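Local coordinates for protein Non-atp dependent l-selective hydantoinase (Arthrobacter aurescens, PDB 1GKR) that hydrolyses the ring of 5-substituted hydantoins, preferring aryl over alkyl derivatives, with a two-zinc centre and an enantioselectivity that depends on the substrate, at residues D307-D312 with E362-K367. Numbering follows the deposited sequence.
With ZN (zinc ion), chain F.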
ATOM      1  N   ASP A 307     -15.956   3.074 -13.676  1.00  9.43           N
ATOM      2  CA  ASP A 307     -17.008   2.099 -13.925  1.00 10.25           C
ATOM      3  C   ASP A 307     -18.203   2.523 -14.756  1.00 11.99           C
ATOM      4  O   ASP A 307     -18.658   1.762 -15.608  1.00 15.01           O
ATOM      5  CB  ASP A 307     -17.484   1.541 -12.592  1.00  7.77           C
ATOM      6  CG  ASP A 307     -16.354   0.942 -11.803  1.00  8.24           C
ATOM      7  OD1 ASP A 307     -15.840  -0.096 -12.263  1.00  7.50           O
ATOM      8  OD2 ASP A 307     -15.965   1.511 -10.750  1.00  4.16           O
ATOM      9  N   THR A 308     -18.729   3.717 -14.509  1.00 11.39           N
ATOM     10  CA  THR A 308     -19.884   4.188 -15.265  1.00  9.36           C
ATOM     11  C   THR A 308     -19.800   5.669 -15.578  1.00 10.24           C
ATOM     12  O   THR A 308     -19.066   6.428 -14.946  1.00  9.78           O
ATOM     13  CB  THR A 308     -21.200   3.985 -14.490  1.00  8.44           C
ATOM     14  OG1 THR A 308     -21.181   4.818 -13.325  1.00  6.82           O
ATOM     15  CG2 THR A 308     -21.380   2.533 -14.075  1.00  4.76           C
ATOM     16  N   LEU A 309     -20.584   6.076 -16.561  1.00 11.10           N
ATOM     17  CA  LEU A 309     -20.650   7.467 -16.961  1.00  8.91           C
ATOM     18  C   LEU A 309     -22.119   7.880 -16.826  1.00  9.70           C
ATOM     19  O   LEU A 309     -23.025   7.164 -17.262  1.00 10.38           O
ATOM     20  CB  LEU A 309     -20.162   7.606 -18.398  1.00  8.20           C
ATOM     21  CG  LEU A 309     -18.874   8.397 -18.652  1.00 11.04           C
ATOM     22  CD1 LEU A 309     -17.863   8.147 -17.569  1.00 10.60           C
ATOM     23  CD2 LEU A 309     -18.312   8.020 -20.015  1.00  9.02           C
ATOM     24  N   GLY A 310     -22.355   9.011 -16.178  1.00  9.68           N
ATOM     25  CA  GLY A 310     -23.714   9.499 -16.002  1.00 12.45           C
ATOM     26  C   GLY A 310     -23.686  10.972 -16.346  1.00 12.68           C
ATOM     27  O   GLY A 310     -22.711  11.647 -16.038  1.00 15.32           O
ATOM     28  N   SER A 311     -24.735  11.487 -16.971  1.00 13.15           N
ATOM     29  CA  SER A 311     -24.730  12.894 -17.369  1.00 13.68           C
ATOM     30  C   SER A 311     -24.903  13.905 -16.245  1.00 13.53           C
ATOM     31  O   SER A 311     -24.270  14.968 -16.241  1.00 12.98           O
ATOM     32  CB  SER A 311     -25.823  13.133 -18.406  1.00 12.82           C
ATOM     33  OG  SER A 311     -27.090  12.878 -17.827  1.00 11.22           O
ATOM     34  N   ASP A 312     -25.742  13.555 -15.278  1.00 14.18           N
ATOM     35  CA  ASP A 312     -26.072  14.458 -14.182  1.00 13.34           C
ATOM     36  C   ASP A 312     -26.808  15.664 -14.807  1.00 14.00           C
ATOM     37  O   ASP A 312     -26.640  16.822 -14.409  1.00 14.43           O
ATOM     38  CB  ASP A 312     -24.834  14.910 -13.406  1.00  9.24           C
ATOM     39  CG  ASP A 312     -25.202  15.589 -12.088  1.00 14.04           C
ATOM     40  OD1 ASP A 312     -26.290  15.284 -11.550  1.00 12.83           O
ATOM     41  OD2 ASP A 312     -24.416  16.416 -11.580  1.00 18.34           O
ATOM     42  N   GLU A 362     -19.358  -0.267 -22.525  1.00 14.37           N
ATOM     43  CA  GLU A 362     -19.272  -0.874 -21.208  1.00 15.20           C
ATOM     44  C   GLU A 362     -19.669   0.093 -20.101  1.00 14.44           C
ATOM     45  O   GLU A 362     -20.463  -0.258 -19.217  1.00 13.89           O
ATOM     46  CB  GLU A 362     -17.856  -1.378 -20.939  1.00 16.69           C
ATOM     47  CG  GLU A 362     -17.752  -2.179 -19.658  1.00 18.61           C
ATOM     48  CD  GLU A 362     -16.329  -2.551 -19.308  1.00 21.46           C
ATOM     49  OE1 GLU A 362     -15.447  -1.667 -19.421  1.00 25.42           O
ATOM     50  OE2 GLU A 362     -16.099  -3.716 -18.905  1.00 19.56           O
ATOM     51  N   VAL A 363     -19.123   1.309 -20.151  1.00 11.70           N
ATOM     52  CA  VAL A 363     -19.411   2.306 -19.122  1.00 13.06           C
ATOM     53  C   VAL A 363     -20.727   3.091 -19.294  1.00 15.73           C
ATOM     54  O   VAL A 363     -21.237   3.670 -18.324  1.00 16.44           O
ATOM     55  CB  VAL A 363     -18.262   3.323 -19.005  1.00  9.89           C
ATOM     56  CG1 VAL A 363     -16.958   2.616 -18.761  1.00  1.37           C
ATOM     57  CG2 VAL A 363     -18.186   4.151 -20.252  1.00 10.97           C
ATOM     58  N   MET A 364     -21.273   3.113 -20.512  1.00 14.20           N
ATOM     59  CA  MET A 364     -22.507   3.844 -20.770  1.00 14.00           C
ATOM     60  C   MET A 364     -23.730   2.970 -20.932  1.00 15.04           C
ATOM     61  O   MET A 364     -24.851   3.486 -20.929  1.00 17.07           O
ATOM     62  CB  MET A 364     -22.364   4.744 -22.005  1.00  9.27           C
ATOM     63  CG  MET A 364     -21.421   5.883 -21.769  1.00 12.12           C
ATOM     64  SD  MET A 364     -21.348   7.071 -23.093  1.00 17.33           S
ATOM     65  CE  MET A 364     -22.647   8.194 -22.604  1.00 10.61           C
ATOM     66  N   CYS A 365     -23.532   1.659 -21.072  1.00 13.65           N
ATOM     67  CA  CYS A 365     -24.660   0.753 -21.242  1.00 12.54           C
ATOM     68  C   CYS A 365     -24.643  -0.441 -20.307  1.00 14.89           C
ATOM     69  O   CYS A 365     -25.536  -0.611 -19.485  1.00 16.13           O
ATOM     70  CB  CYS A 365     -24.712   0.233 -22.679  1.00 13.22           C
ATOM     71  SG  CYS A 365     -24.575   1.503 -23.959  1.00 13.13           S
ATOM     72  N   GLU A 366     -23.617  -1.270 -20.438  1.00 15.72           N
ATOM     73  CA  GLU A 366     -23.518  -2.480 -19.640  1.00 15.72           C
ATOM     74  C   GLU A 366     -23.431  -2.337 -18.126  1.00 16.20           C
ATOM     75  O   GLU A 366     -24.330  -2.804 -17.422  1.00 15.77           O
ATOM     76  CB  GLU A 366     -22.355  -3.324 -20.153  1.00 17.89           C
ATOM     77  CG  GLU A 366     -22.693  -4.084 -21.421  1.00 22.10           C
ATOM     78  CD  GLU A 366     -21.471  -4.619 -22.145  1.00 23.64           C
ATOM     79  OE1 GLU A 366     -20.498  -4.996 -21.455  1.00 21.74           O
ATOM     80  OE2 GLU A 366     -21.502  -4.675 -23.401  1.00 24.25           O
ATOM     81  N   LYS A 367     -22.371  -1.710 -17.618  1.00 12.95           N
ATOM     82  CA  LYS A 367     -22.221  -1.583 -16.176  1.00 15.46           C
ATOM     83  C   LYS A 367     -23.393  -0.891 -15.477  1.00 14.05           C
ATOM     84  O   LYS A 367     -23.905  -1.386 -14.464  1.00 13.20           O
ATOM     85  CB  LYS A 367     -20.898  -0.888 -15.834  1.00 20.68           C
ATOM     86  CG  LYS A 367     -19.808  -1.847 -15.375  1.00 28.43           C
ATOM     87  CD  LYS A 367     -18.422  -1.208 -15.502  1.00 36.71           C
ATOM     88  CE  LYS A 367     -17.337  -2.108 -14.919  1.00 39.92           C
ATOM     89  NZ  LYS A 367     -17.525  -3.518 -15.378  1.00 45.92           N
TER
HETATM   90 ZN    ZN F1453     -26.678  14.922  -9.489  1.00 17.02          ZN
HETATM   91  O   HOH W   1     -25.390  16.992  -8.915  1.00 20.72           O
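The backbone NH of Leu309 donates to the carbonyl of Val363, N to O 3.1 Å, where strand 308-309 meets the pi-type turn of helix 357-372, in which Lys367 N bonds to Glu362 O. The N-H...O angle is 148°, with the donor above the carbonyl plane. The same oxygen takes a CA-H...O contact from Thr308. Leu309 CB, directed toward the helix, packs on CG of Met364, and Leu309 CD2 lies beside CG2 of Val363 at 3.9 Å. Met345 of helix 341-350 touches Leu309 and Met364.

The strand belongs to the TIM-barrel fold of the amidohydrolases, paired in parallel with strand 259-263. Just past its end, Asp312 OD1 binds zinc at 2.1 Å, together with His60, His62 and the carbamate of Lys147. A water on this zinc donates to Asp312 OD2.

The Lys367 chain runs past the Asp307 carbonyl, with CD against Asp307 O and CB against CG2 of Thr308. A bend at chi4 (46°) carries NZ toward Glu362 OE2, a long salt bridge of 3.8 Å. NZ stays 4.9 Å from Asp307 OD1, and Asp307 OD2 accepts from Cys261 N. An alanine at Lys367 would probably uncover the Asp307 carbonyl and deprive Glu362 of this charge partner.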